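Local coordinates for putative iron-regulated protein A (Parabacteroides distasonis ATCC 8503, PDB 4ECG) that binds calcium ions and, as an imelysin-like protein of the M75 peptidase family, is putatively iron-regulated, though its precise function remains unproven, at residues D15-P20 with L368-G373; T56-A61 with E175-V180; Y220-G223 with Q227-E230; N244-A249 with D286-N291; K263-P268 with F348-G353. All coordinates share one frame; numbering follows the deposited sequence.

Interaction 1 (D15-P20 with L368-G373); sequences DFKNLP and LTTGLG
Asp15 OD1 is gripped from within the turn that lays Phe16 and Lys17 against Thr370 and Gly371. Asn18 ND2 reaches it at 2.9 Å in a nearly straight bond (161°), close to the plane of the Asn18 amide and on the syn side of the carboxylate. The backbone N-H of Lys17 adds a weak second bond to the same oxygen. Together with the type I beta turn from Asp15 to Asn18, closed by Asn18 N to Asp15 O at 3.1 Å, these bonds brace the loop that holds out the aromatic ring.

The Phe16 ring lies flat on the helix backbone. Gly371 CA sits 3.4 Å from the ring centroid and only 9° off the ring normal, a CH-pi contact over the middle of one face. A beta carbon on Gly371 would run into Phe16 CZ, so the lack of a side chain is what allows so close an approach. With CG anti to the carbonyl carbon (chi1 -70°), the ring of Phe16 is carried down onto the helix. Next to it the methyl CG2 of Thr370 meets Phe16 CB at 4.0 Å and, at the solvent-facing margin, Lys17 CD at 4.2 Å, while Thr370 OG1 bonds back to Ala366 O. Phe16 also touches Leu326 of helix 324-343.

With a serine in place of Phe16, the face resting on Gly371 would be gone and the N-terminal loop would probably lose the flat CH-pi contact that lays it on this part of helix 355-377. No hydrogen bond crosses between the segments, which implies that polar bonds shape the loop whereas apolar and CH-pi contact attaches it.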
# COMPACT_ATOMS: atom_id res chain seq x y z
N ASP A 15 -0.13 5.76 28.56
CA ASP A 15 0.31 5.36 27.21
C ASP A 15 -0.17 3.92 26.90
O ASP A 15 -0.83 3.30 27.73
CB ASP A 15 1.83 5.56 27.04
CG ASP A 15 2.67 4.57 27.86
OD1 ASP A 15 2.21 3.48 28.22
OD2 ASP A 15 3.83 4.88 28.14
N PHE A 16 0.15 3.40 25.73
CA PHE A 16 -0.32 2.07 25.33
C PHE A 16 0.07 0.90 26.22
O PHE A 16 -0.68 -0.06 26.30
CB PHE A 16 0.17 1.76 23.92
CG PHE A 16 -0.50 2.58 22.85
CD1 PHE A 16 -1.89 2.56 22.71
CD2 PHE A 16 0.25 3.35 21.98
CE1 PHE A 16 -2.53 3.28 21.73
CE2 PHE A 16 -0.38 4.11 21.00
CZ PHE A 16 -1.77 4.07 20.86
N LYS A 17 1.23 0.99 26.89
CA LYS A 17 1.75 -0.06 27.79
C LYS A 17 1.39 0.20 29.27
O LYS A 17 1.80 -0.54 30.13
CB LYS A 17 3.28 -0.19 27.62
CG LYS A 17 3.73 -1.08 26.43
CD LYS A 17 5.07 -0.66 25.77
CE LYS A 17 6.31 -1.47 26.19
NZ LYS A 17 7.25 -1.72 25.05
N ASN A 18 0.64 1.28 29.54
CA ASN A 18 0.24 1.71 30.91
C ASN A 18 -1.16 2.30 30.79
O ASN A 18 -1.35 3.52 30.74
CB ASN A 18 1.18 2.79 31.50
CG ASN A 18 2.62 2.31 31.64
OD1 ASN A 18 2.99 1.70 32.65
ND2 ASN A 18 3.45 2.61 30.64
N LEU A 19 -2.15 1.42 30.69
CA LEU A 19 -3.52 1.81 30.50
C LEU A 19 -4.28 1.68 31.81
O LEU A 19 -3.86 0.93 32.72
CB LEU A 19 -4.18 0.94 29.43
CG LEU A 19 -3.74 1.23 28.01
CD1 LEU A 19 -3.96 -0.02 27.19
CD2 LEU A 19 -4.49 2.41 27.39
N PRO A 20 -5.41 2.41 31.91
CA PRO A 20 -6.33 2.15 33.03
C PRO A 20 -7.11 0.87 32.72
O PRO A 20 -7.06 0.37 31.58
CB PRO A 20 -7.26 3.38 33.02
CG PRO A 20 -7.27 3.87 31.57
CD PRO A 20 -5.91 3.50 31.02
N LEU A 368 2.32 3.32 16.93
CA LEU A 368 1.01 2.97 16.36
C LEU A 368 0.97 1.45 16.31
O LEU A 368 -0.04 0.85 16.61
CB LEU A 368 0.86 3.55 14.95
CG LEU A 368 -0.44 3.37 14.16
CD1 LEU A 368 -1.68 3.65 15.01
CD2 LEU A 368 -0.35 4.29 12.95
N THR A 369 2.10 0.83 16.00
CA THR A 369 2.20 -0.63 16.01
C THR A 369 1.93 -1.24 17.38
O THR A 369 1.22 -2.20 17.49
CB THR A 369 3.56 -1.09 15.52
OG1 THR A 369 3.73 -0.65 14.16
CG2 THR A 369 3.68 -2.66 15.65
N THR A 370 2.51 -0.70 18.43
CA THR A 370 2.22 -1.16 19.77
C THR A 370 0.75 -1.02 20.09
O THR A 370 0.14 -1.92 20.65
CB THR A 370 3.02 -0.34 20.77
OG1 THR A 370 4.40 -0.50 20.47
CG2 THR A 370 2.77 -0.80 22.22
N GLY A 371 0.17 0.14 19.75
CA GLY A 371 -1.24 0.44 20.04
C GLY A 371 -2.19 -0.54 19.36
O GLY A 371 -3.11 -1.08 19.99
N LEU A 372 -1.97 -0.76 18.07
CA LEU A 372 -2.75 -1.74 17.33
C LEU A 372 -2.61 -3.15 17.93
O LEU A 372 -3.56 -3.88 17.94
CB LEU A 372 -2.37 -1.74 15.85
CG LEU A 372 -2.67 -0.44 15.10
CD1 LEU A 372 -1.79 -0.40 13.85
CD2 LEU A 372 -4.17 -0.35 14.84
N GLY A 373 -1.43 -3.53 18.43
CA GLY A 373 -1.27 -4.79 19.19
C GLY A 373 -2.18 -4.92 20.41
O GLY A 373 -2.72 -6.02 20.71

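Interaction 2 (T56-A61 with E175-V180); sequences TAYKNA and EYLKLV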
# COMPACT_ATOMS: atom_id res chain seq x y z
N THR A 56 -8.08 1.66 -14.91
CA THR A 56 -8.61 1.78 -16.25
C THR A 56 -8.32 3.17 -16.85
O THR A 56 -7.90 3.25 -17.98
CB THR A 56 -10.11 1.42 -16.28
OG1 THR A 56 -10.30 0.11 -15.66
CG2 THR A 56 -10.72 1.46 -17.78
N ALA A 57 -8.44 4.26 -16.09
CA ALA A 57 -8.06 5.60 -16.64
C ALA A 57 -6.55 5.64 -16.92
O ALA A 57 -6.09 6.16 -17.97
CB ALA A 57 -8.44 6.72 -15.72
N TYR A 58 -5.78 5.06 -16.01
CA TYR A 58 -4.35 5.04 -16.20
C TYR A 58 -3.92 4.29 -17.49
O TYR A 58 -3.11 4.81 -18.24
CB TYR A 58 -3.64 4.50 -15.00
CG TYR A 58 -2.21 4.14 -15.31
CD1 TYR A 58 -1.19 5.08 -15.29
CD2 TYR A 58 -1.86 2.83 -15.59
CE1 TYR A 58 0.14 4.71 -15.60
CE2 TYR A 58 -0.56 2.45 -15.85
CZ TYR A 58 0.43 3.38 -15.88
OH TYR A 58 1.63 2.91 -16.23
N LYS A 59 -4.49 3.11 -17.76
CA LYS A 59 -4.10 2.32 -18.94
C LYS A 59 -4.55 3.07 -20.22
O LYS A 59 -3.78 3.16 -21.17
CB LYS A 59 -4.61 0.87 -18.81
CG LYS A 59 -4.89 0.08 -20.07
CD LYS A 59 -3.60 -0.51 -20.63
CE LYS A 59 -3.85 -1.23 -21.95
NZ LYS A 59 -2.56 -1.30 -22.68
N ASN A 60 -5.75 3.66 -20.22
CA ASN A 60 -6.23 4.49 -21.34
C ASN A 60 -5.32 5.69 -21.57
O ASN A 60 -5.02 5.99 -22.71
CB ASN A 60 -7.70 4.92 -21.20
CG ASN A 60 -8.67 3.74 -21.29
OD1 ASN A 60 -8.41 2.80 -22.01
ND2 ASN A 60 -9.74 3.78 -20.51
N ALA A 61 -4.83 6.32 -20.51
CA ALA A 61 -3.94 7.48 -20.66
C ALA A 61 -2.57 7.05 -21.18
O ALA A 61 -2.01 7.70 -22.03
CB ALA A 61 -3.80 8.23 -19.35
N GLU A 175 6.65 -0.39 -26.07
CA GLU A 175 5.87 -1.60 -26.00
C GLU A 175 5.96 -2.23 -24.56
O GLU A 175 4.98 -2.77 -24.02
CB GLU A 175 6.31 -2.56 -27.10
CG GLU A 175 5.43 -3.79 -27.16
CD GLU A 175 3.94 -3.52 -27.52
OE1 GLU A 175 3.66 -2.47 -28.20
OE2 GLU A 175 3.08 -4.39 -27.11
N TYR A 176 7.13 -2.10 -23.94
CA TYR A 176 7.34 -2.62 -22.60
C TYR A 176 6.36 -1.92 -21.65
O TYR A 176 5.58 -2.56 -20.99
CB TYR A 176 8.83 -2.41 -22.25
CG TYR A 176 9.39 -3.19 -21.06
CD1 TYR A 176 8.60 -3.57 -19.96
CD2 TYR A 176 10.73 -3.50 -21.01
CE1 TYR A 176 9.14 -4.21 -18.86
CE2 TYR A 176 11.25 -4.17 -19.92
CZ TYR A 176 10.46 -4.53 -18.86
OH TYR A 176 11.03 -5.24 -17.83
N LEU A 177 6.35 -0.59 -21.69
CA LEU A 177 5.44 0.26 -20.92
C LEU A 177 3.97 -0.14 -21.10
O LEU A 177 3.20 -0.16 -20.13
CB LEU A 177 5.63 1.74 -21.28
CG LEU A 177 4.70 2.79 -20.62
CD1 LEU A 177 4.80 2.71 -19.07
CD2 LEU A 177 4.92 4.24 -21.15
N LYS A 178 3.57 -0.44 -22.33
CA LYS A 178 2.21 -0.89 -22.62
C LYS A 178 1.95 -2.23 -21.93
O LYS A 178 0.91 -2.41 -21.29
CB LYS A 178 2.01 -1.06 -24.11
CG LYS A 178 0.58 -1.30 -24.59
CD LYS A 178 0.50 -1.83 -26.02
CE LYS A 178 0.17 -0.78 -27.09
NZ LYS A 178 0.36 -1.34 -28.49
N LEU A 179 2.90 -3.17 -22.03
CA LEU A 179 2.68 -4.51 -21.47
C LEU A 179 2.60 -4.49 -19.93
O LEU A 179 1.75 -5.15 -19.35
CB LEU A 179 3.75 -5.49 -21.96
CG LEU A 179 3.60 -5.83 -23.43
CD1 LEU A 179 4.91 -6.44 -23.90
CD2 LEU A 179 2.42 -6.79 -23.63
N VAL A 180 3.48 -3.70 -19.32
CA VAL A 180 3.47 -3.50 -17.94
C VAL A 180 2.12 -2.92 -17.45
O VAL A 180 1.55 -3.42 -16.48
CB VAL A 180 4.67 -2.65 -17.56
CG1 VAL A 180 4.45 -2.03 -16.20
CG2 VAL A 180 5.98 -3.48 -17.70
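Lys59 and Lys178 meet where helices 29-68 and 171-196, running in roughly opposite directions, pass side by side. The ammonium NZ of Lys59 ends 3.7 Å from the CG methylene of Lys178, coming across that side chain near its root. A bend at chi2 (82°) swings the otherwise extended Lys59 over towards the other helix. Deeper in, the hydroxyl end of Tyr58 rests on one branch of Leu177, with OH 4.3 Å from CD1.

Both polar ends are placed by a second shell. Tyr58 OH is hydrogen-bonded to Ser181 OG, which is also bonded to Leu177 O one helical turn back, and the ring packs on Ala151 and Met184. Lys59 NZ forms a salt bridge with Asp63 on its own helix and has a weak, long ion pair with Glu182. Lys178 NZ points to a different acid, Glu175 OE1, in a weak salt bridge of 3.5 Å.

The two ammonium nitrogens, Lys59 NZ and Lys178 NZ, thus stay 6.5 Å apart. With separate carboxylates nearby, their mutual repulsion is probably muted, and the lysines can meet through ammonium and methylene at this partly buried helix-helix seam.

Interaction 3 (Y220-G223 with Q227-E230); sequences YSIG and QAIE. With CA (calcium ion), chain C.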
# COMPACT_ATOMS: atom_id res chain seq x y z
N TYR A 220 -11.35 -19.84 3.06
CA TYR A 220 -10.16 -19.07 3.44
C TYR A 220 -9.77 -19.11 4.95
O TYR A 220 -9.02 -18.27 5.43
CB TYR A 220 -10.32 -17.62 2.95
CG TYR A 220 -10.68 -17.48 1.46
CD1 TYR A 220 -9.73 -17.66 0.48
CD2 TYR A 220 -11.96 -17.16 1.06
CE1 TYR A 220 -10.04 -17.55 -0.87
CE2 TYR A 220 -12.29 -17.03 -0.28
CZ TYR A 220 -11.31 -17.23 -1.25
OH TYR A 220 -11.60 -17.09 -2.61
N SER A 221 -10.29 -20.08 5.70
CA SER A 221 -9.88 -20.26 7.10
C SER A 221 -10.26 -19.07 7.99
O SER A 221 -9.59 -18.78 8.97
CB SER A 221 -8.35 -20.53 7.22
OG SER A 221 -8.02 -21.74 6.60
N ILE A 222 -11.33 -18.36 7.63
CA ILE A 222 -11.87 -17.34 8.51
C ILE A 222 -12.97 -18.04 9.28
O ILE A 222 -14.05 -18.24 8.74
CB ILE A 222 -12.44 -16.12 7.75
CG1 ILE A 222 -11.40 -15.64 6.73
CG2 ILE A 222 -12.86 -15.08 8.80
CD1 ILE A 222 -11.84 -14.49 5.86
N GLY A 223 -12.67 -18.44 10.51
CA GLY A 223 -13.43 -19.50 11.22
C GLY A 223 -14.53 -18.98 12.12
O GLY A 223 -15.48 -19.70 12.45
N GLN A 227 -11.75 -14.22 14.52
CA GLN A 227 -10.71 -14.36 13.56
C GLN A 227 -10.73 -13.28 12.51
O GLN A 227 -9.67 -12.85 12.08
CB GLN A 227 -10.76 -15.75 12.91
CG GLN A 227 -10.40 -16.85 13.92
CD GLN A 227 -10.27 -18.22 13.29
OE1 GLN A 227 -10.00 -18.36 12.09
NE2 GLN A 227 -10.43 -19.22 14.09
N ALA A 228 -11.91 -12.85 12.11
CA ALA A 228 -12.08 -11.78 11.12
C ALA A 228 -11.54 -10.43 11.62
O ALA A 228 -10.81 -9.78 10.93
CB ALA A 228 -13.54 -11.66 10.68
N ILE A 229 -11.92 -10.03 12.82
CA ILE A 229 -11.35 -8.84 13.46
C ILE A 229 -9.84 -8.95 13.65
O ILE A 229 -9.14 -7.99 13.43
CB ILE A 229 -11.99 -8.57 14.88
CG1 ILE A 229 -13.47 -8.15 14.81
CG2 ILE A 229 -11.25 -7.46 15.61
CD1 ILE A 229 -13.63 -6.75 14.28
N GLU A 230 -9.34 -10.09 14.13
CA GLU A 230 -7.86 -10.32 14.31
C GLU A 230 -7.16 -10.15 12.96
O GLU A 230 -6.09 -9.57 12.90
CB GLU A 230 -7.55 -11.71 14.91
CG GLU A 230 -6.07 -12.01 15.24
CD GLU A 230 -5.80 -13.46 15.72
OE1 GLU A 230 -6.69 -14.34 15.55
OE2 GLU A 230 -4.71 -13.73 16.30
CA CA C . -8.18 -18.69 10.85
O HOH W 1 -8.97 -21.15 10.46
O HOH W 2 -7.12 -19.99 12.47
O HOH W 3 -6.14 -19.11 9.59
O HOH W 4 -7.19 -17.24 12.41
O HOH W 5 -8.17 -16.27 9.76
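Metal bonds dominate the meeting of Ser221 and Gln227, which share one calcium ion. Gln227 OE1 binds it at 2.2 Å and the backbone carbonyl Ser221 O at 2.4 Å; five waters, at 2.3 to 2.6 Å from the ion, bring the coordination to seven. Two protein oxygens and so many waters mark a site at the surface. Ser221 adopts a left-handed backbone conformation (phi 63°) and contributes its main chain, not its hydroxyl, to the metal.

One hydrogen bond supports the coordination. Gly223 N donates to Gln227 OE1 at 3.1 Å, from well above the amide carbonyl plane, so the same oxygen is gripped by both the cation and an N-H. The calcium draws on the same oxygen, so the N-H probably adds only modestly to the hold on the carbonyl. An extended chain beyond CG (chi2 -172°) lets Gln227 span the distance from the helix to the loop.

Apolar contact closes the inner side, where Ile222 CG2 meets Ala228 CB at 4.0 Å.

Around these residues, Ile222 and Ala228 both touch Met212 of helix 208-214, and Ala228 also leans on Val36 of helix 29-68. The calcium loop thus ties the start of helix 225-233 to the chain just before it, with two further helices packed behind.

Interaction 4 (N244-A249 with D286-N291); sequences NEVGSA and DDYKNN. With CA (calcium ion), chain H.
Between segments 244-249 and 286-291, on helices 239-259 and 284-300, the nearest CA atoms are those of Val246 and Tyr288, 6.3 Å apart, and the first helix widens into a pi-type turn at 246-249.

Val246 carries the contact with both methyls. CG1, set anti to the backbone N (chi1 173°), lies 4.0 Å from Tyr288 CB and approaches the root of that side chain at a slant to its ring. CG2 takes the other partner, sitting 3.6 Å from Asn291 CB and also 3.6 Å from Asn291 OD1. The valine therefore fills the space between two residues one helical turn apart. Asn291 is buried, but its amide is satisfied at both ends: OD1 is hydrogen-bonded to Lys250 NZ and ND2 to Glu89 O. These two bonds fix the rotation of the amide and present its carbonyl side to the methyl of Val246.

On the far side of the first helix, Asn244 O accepts twice from one residue, from Ser248 N at 2.9 Å and from Ser248 OG at 3.1 Å. The hydroxyl is thereby folded back on its own helix, leaving the main chain to serve the metal: Ser248 O binds a calcium ion at 2.6 Å, with three waters and Asp253 as the other ligands.

All three touching residues are buried, as expected in the interior of this largely helical imelysin-like fold. Asn291 also packs beside Glu92, a ligand of another calcium together with Asp109, so this ordinary helix-helix packing adjoins one metal site and backs a second.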
# COMPACT_ATOMS: atom_id res chain seq x y z
N ASN A 244 4.10 -1.08 11.02
CA ASN A 244 5.44 -1.53 11.29
C ASN A 244 6.34 -1.44 10.06
O ASN A 244 7.54 -1.16 10.19
CB ASN A 244 5.37 -2.94 11.80
CG ASN A 244 6.71 -3.49 12.13
OD1 ASN A 244 7.37 -3.01 13.02
ND2 ASN A 244 7.15 -4.49 11.37
N GLU A 245 5.79 -1.72 8.89
CA GLU A 245 6.55 -1.69 7.63
C GLU A 245 6.93 -0.27 7.22
O GLU A 245 8.07 -0.01 6.79
CB GLU A 245 5.73 -2.39 6.53
CG GLU A 245 6.19 -2.25 5.07
CD GLU A 245 7.29 -3.23 4.63
OE1 GLU A 245 7.82 -3.97 5.51
OE2 GLU A 245 7.61 -3.24 3.38
N VAL A 246 5.98 0.66 7.31
CA VAL A 246 6.30 2.09 7.03
C VAL A 246 7.47 2.58 7.92
O VAL A 246 8.43 3.15 7.44
CB VAL A 246 5.07 3.01 7.18
CG1 VAL A 246 5.48 4.47 7.04
CG2 VAL A 246 4.00 2.67 6.17
N GLY A 247 7.38 2.31 9.21
CA GLY A 247 8.40 2.80 10.16
C GLY A 247 9.72 2.07 10.08
O GLY A 247 10.74 2.69 9.87
N SER A 248 9.70 0.76 10.21
CA SER A 248 10.95 -0.04 10.17
C SER A 248 11.56 -0.29 8.83
O SER A 248 12.74 -0.43 8.79
CB SER A 248 10.76 -1.46 10.73
OG SER A 248 10.13 -1.38 11.94
N ALA A 249 10.79 -0.43 7.76
CA ALA A 249 11.34 -0.74 6.44
C ALA A 249 11.39 0.47 5.51
O ALA A 249 12.46 0.80 5.03
CB ALA A 249 10.55 -1.87 5.76
N ASP A 286 3.95 10.75 -0.12
CA ASP A 286 2.49 10.51 -0.35
C ASP A 286 2.16 9.02 -0.11
O ASP A 286 1.16 8.68 0.54
CB ASP A 286 2.03 10.89 -1.79
CG ASP A 286 1.87 12.38 -1.99
OD1 ASP A 286 1.28 13.06 -1.13
OD2 ASP A 286 2.30 12.86 -3.06
N ASP A 287 3.01 8.12 -0.60
CA ASP A 287 2.79 6.69 -0.37
C ASP A 287 2.71 6.41 1.12
O ASP A 287 1.75 5.80 1.60
CB ASP A 287 3.89 5.83 -0.96
CG ASP A 287 3.92 5.84 -2.53
OD1 ASP A 287 2.99 6.35 -3.19
OD2 ASP A 287 4.92 5.31 -3.07
N TYR A 288 3.70 6.88 1.88
CA TYR A 288 3.77 6.50 3.28
C TYR A 288 2.59 7.03 4.07
O TYR A 288 2.00 6.30 4.87
CB TYR A 288 5.07 6.91 3.94
CG TYR A 288 6.38 6.59 3.20
CD1 TYR A 288 6.51 5.50 2.39
CD2 TYR A 288 7.47 7.40 3.37
CE1 TYR A 288 7.71 5.22 1.72
CE2 TYR A 288 8.67 7.13 2.73
CZ TYR A 288 8.77 6.06 1.88
OH TYR A 288 9.95 5.86 1.21
N LYS A 289 2.24 8.30 3.86
CA LYS A 289 1.03 8.89 4.38
C LYS A 289 -0.18 8.06 3.98
O LYS A 289 -1.08 7.82 4.82
CB LYS A 289 0.86 10.37 3.88
CG LYS A 289 -0.46 11.04 4.24
CD LYS A 289 -0.88 12.10 3.23
CE LYS A 289 -1.63 11.49 2.06
NZ LYS A 289 -1.86 12.48 0.98
N ASN A 290 -0.26 7.65 2.71
CA ASN A 290 -1.46 6.92 2.29
C ASN A 290 -1.55 5.54 2.97
O ASN A 290 -2.64 5.11 3.34
CB ASN A 290 -1.58 6.83 0.77
CG ASN A 290 -2.11 8.12 0.16
OD1 ASN A 290 -3.09 8.71 0.66
ND2 ASN A 290 -1.53 8.52 -1.00
N ASN A 291 -0.41 4.88 3.16
CA ASN A 291 -0.38 3.68 3.96
C ASN A 291 -0.95 3.84 5.40
O ASN A 291 -1.57 2.93 5.95
CB ASN A 291 1.04 3.19 4.13
CG ASN A 291 1.70 2.75 2.85
OD1 ASN A 291 2.94 2.81 2.75
ND2 ASN A 291 0.92 2.29 1.86
CA CA H . 14.37 -2.48 9.15
O HOH W 6 13.63 -3.58 11.21
O HOH W 7 12.63 -4.34 8.12
O HOH W 8 15.69 -4.35 8.18

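Interaction 5 (K263-P268 with F348-G353); sequences KDATDP and FRNNLG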
# COMPACT_ATOMS: atom_id res chain seq x y z
N LYS A 263 26.67 10.41 1.39
CA LYS A 263 25.68 11.47 1.65
C LYS A 263 25.56 12.55 0.54
O LYS A 263 25.35 13.72 0.80
CB LYS A 263 25.91 12.08 3.03
CG LYS A 263 25.74 11.07 4.16
CD LYS A 263 25.52 11.70 5.54
CE LYS A 263 25.61 10.67 6.67
NZ LYS A 263 25.15 11.18 8.00
N ASP A 264 25.67 12.09 -0.70
CA ASP A 264 25.52 12.89 -1.89
C ASP A 264 24.24 12.43 -2.61
O ASP A 264 24.22 11.36 -3.27
CB ASP A 264 26.77 12.71 -2.77
CG ASP A 264 26.72 13.52 -4.05
OD1 ASP A 264 25.81 14.37 -4.18
OD2 ASP A 264 27.58 13.29 -4.94
N ALA A 265 23.16 13.22 -2.44
CA ALA A 265 21.81 12.97 -3.02
C ALA A 265 21.81 13.04 -4.56
O ALA A 265 20.94 12.45 -5.18
CB ALA A 265 20.78 13.94 -2.47
N THR A 266 22.79 13.72 -5.14
CA THR A 266 22.95 13.77 -6.62
C THR A 266 23.72 12.58 -7.25
O THR A 266 23.75 12.44 -8.46
CB THR A 266 23.68 15.07 -7.07
OG1 THR A 266 25.08 14.83 -7.05
CG2 THR A 266 23.29 16.33 -6.18
N ASP A 267 24.34 11.74 -6.43
CA ASP A 267 25.11 10.59 -6.95
C ASP A 267 24.13 9.47 -7.34
O ASP A 267 23.50 8.87 -6.47
CB ASP A 267 26.14 10.12 -5.89
CG ASP A 267 26.89 8.82 -6.27
OD1 ASP A 267 26.59 8.17 -7.28
OD2 ASP A 267 27.75 8.42 -5.47
N PRO A 268 24.03 9.16 -8.65
CA PRO A 268 23.09 8.12 -9.08
C PRO A 268 23.28 6.70 -8.44
O PRO A 268 22.39 5.88 -8.55
CB PRO A 268 23.33 8.05 -10.61
CG PRO A 268 24.72 8.55 -10.80
CD PRO A 268 24.92 9.60 -9.74
N PHE A 348 11.47 12.94 -0.16
CA PHE A 348 12.27 12.09 0.80
C PHE A 348 13.62 11.75 0.23
O PHE A 348 14.61 11.73 0.94
CB PHE A 348 11.54 10.78 1.01
CG PHE A 348 12.07 9.90 2.13
CD1 PHE A 348 12.52 10.43 3.33
CD2 PHE A 348 12.03 8.52 1.99
CE1 PHE A 348 12.94 9.60 4.35
CE2 PHE A 348 12.45 7.68 3.00
CZ PHE A 348 12.90 8.22 4.18
N ARG A 349 13.69 11.47 -1.05
CA ARG A 349 15.03 11.20 -1.63
C ARG A 349 16.08 12.27 -1.50
O ARG A 349 17.25 11.94 -1.70
CB ARG A 349 14.96 10.71 -3.09
CG ARG A 349 14.38 11.68 -4.09
CD ARG A 349 15.37 12.67 -4.59
NE ARG A 349 16.11 12.20 -5.73
CZ ARG A 349 17.42 12.01 -5.77
NH1 ARG A 349 18.19 12.13 -4.70
NH2 ARG A 349 17.98 11.70 -6.93
N ASN A 350 15.70 13.52 -1.22
CA ASN A 350 16.68 14.58 -0.96
C ASN A 350 16.77 14.98 0.47
O ASN A 350 17.45 15.93 0.80
CB ASN A 350 16.37 15.82 -1.82
CG ASN A 350 16.74 15.63 -3.27
OD1 ASN A 350 17.65 14.89 -3.59
ND2 ASN A 350 16.02 16.27 -4.15
N ASN A 351 16.09 14.27 1.35
CA ASN A 351 16.03 14.67 2.74
C ASN A 351 16.23 13.48 3.66
O ASN A 351 15.68 13.43 4.77
CB ASN A 351 14.65 15.32 3.00
CG ASN A 351 14.52 16.70 2.34
OD1 ASN A 351 14.99 17.69 2.90
ND2 ASN A 351 13.90 16.76 1.15
N LEU A 352 17.00 12.51 3.20
CA LEU A 352 17.29 11.34 4.01
C LEU A 352 18.11 11.72 5.24
O LEU A 352 18.09 11.03 6.23
CB LEU A 352 17.98 10.24 3.21
CG LEU A 352 17.13 9.67 2.08
CD1 LEU A 352 18.03 8.90 1.13
CD2 LEU A 352 15.92 8.84 2.53
N GLY A 353 18.75 12.88 5.21
CA GLY A 353 19.41 13.42 6.39
C GLY A 353 18.58 14.38 7.23
O GLY A 353 19.15 15.13 8.01
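An Asx turn overlapping a type I beta turn, Asp264 to Asp267, presents Ala265 to Arg349 and Asn350 of a short 3-10 segment, joining two loops that follow helices 239-259 and 324-343. The Asx turn is built on Asp264 OD1, which accepts from Thr266 N at 3.2 Å and from Thr266 OG1 at 3.0 Å. Both donors come from the same face of the carboxylate, the N-H from well above its plane and the hydroxyl on the syn side. The beta turn is closed by Asp267 N to Asp264 O.

With this scaffold fixed, the carbonyl of Ala265 is turned to the guanidinium. Arg349 NH1 donates to Ala265 O at 2.8 Å with an N-H...O angle of 155°, the oxygen lying at the edge of the guanidinium and somewhat tilted from its plane. Arg349 gets there by a tightly folded chain: CG sits between the backbone N and the carbonyl carbon (chi1 63°), and further bends follow at chi2 and chi3. The other side of the group is held as well, since NE forms a salt bridge with Asp158 while Trp279 and Trp282 pack against the chain. A leucine in place of Arg349 would take away every N-H of this group, and would probably leave Asp158 without its charged mate and Ala265 O without this donor.

Ala265 CB completes the join, touching Asn350 OD1 at 3.5 Å and resting on Trp258. Behind the 3-10 turn, Leu352 CD2 is centred over one face of the Phe348 ring, 3.4 Å above its plane.

Interaction 4 is the buried member of the set, about 8 Å from the chain centre; the others lie at least 20 Å out and are only partly buried. It touches two neighbours: interaction 1 through Thr369 and Asn244, and interaction 5 through Tyr288 and Phe348. Interactions 2 and 4 both pair helices, but one ends in charged lysines and the other relies on a valine. Loops attach by differing chemistry: a flat ring on glycine in interaction 1, a guanidinium-carbonyl bond in interaction 5, and shared calcium in interaction 3. Helix 29-68 carries part of interaction 2 and also covers interaction 3, some 36 Å away between centres.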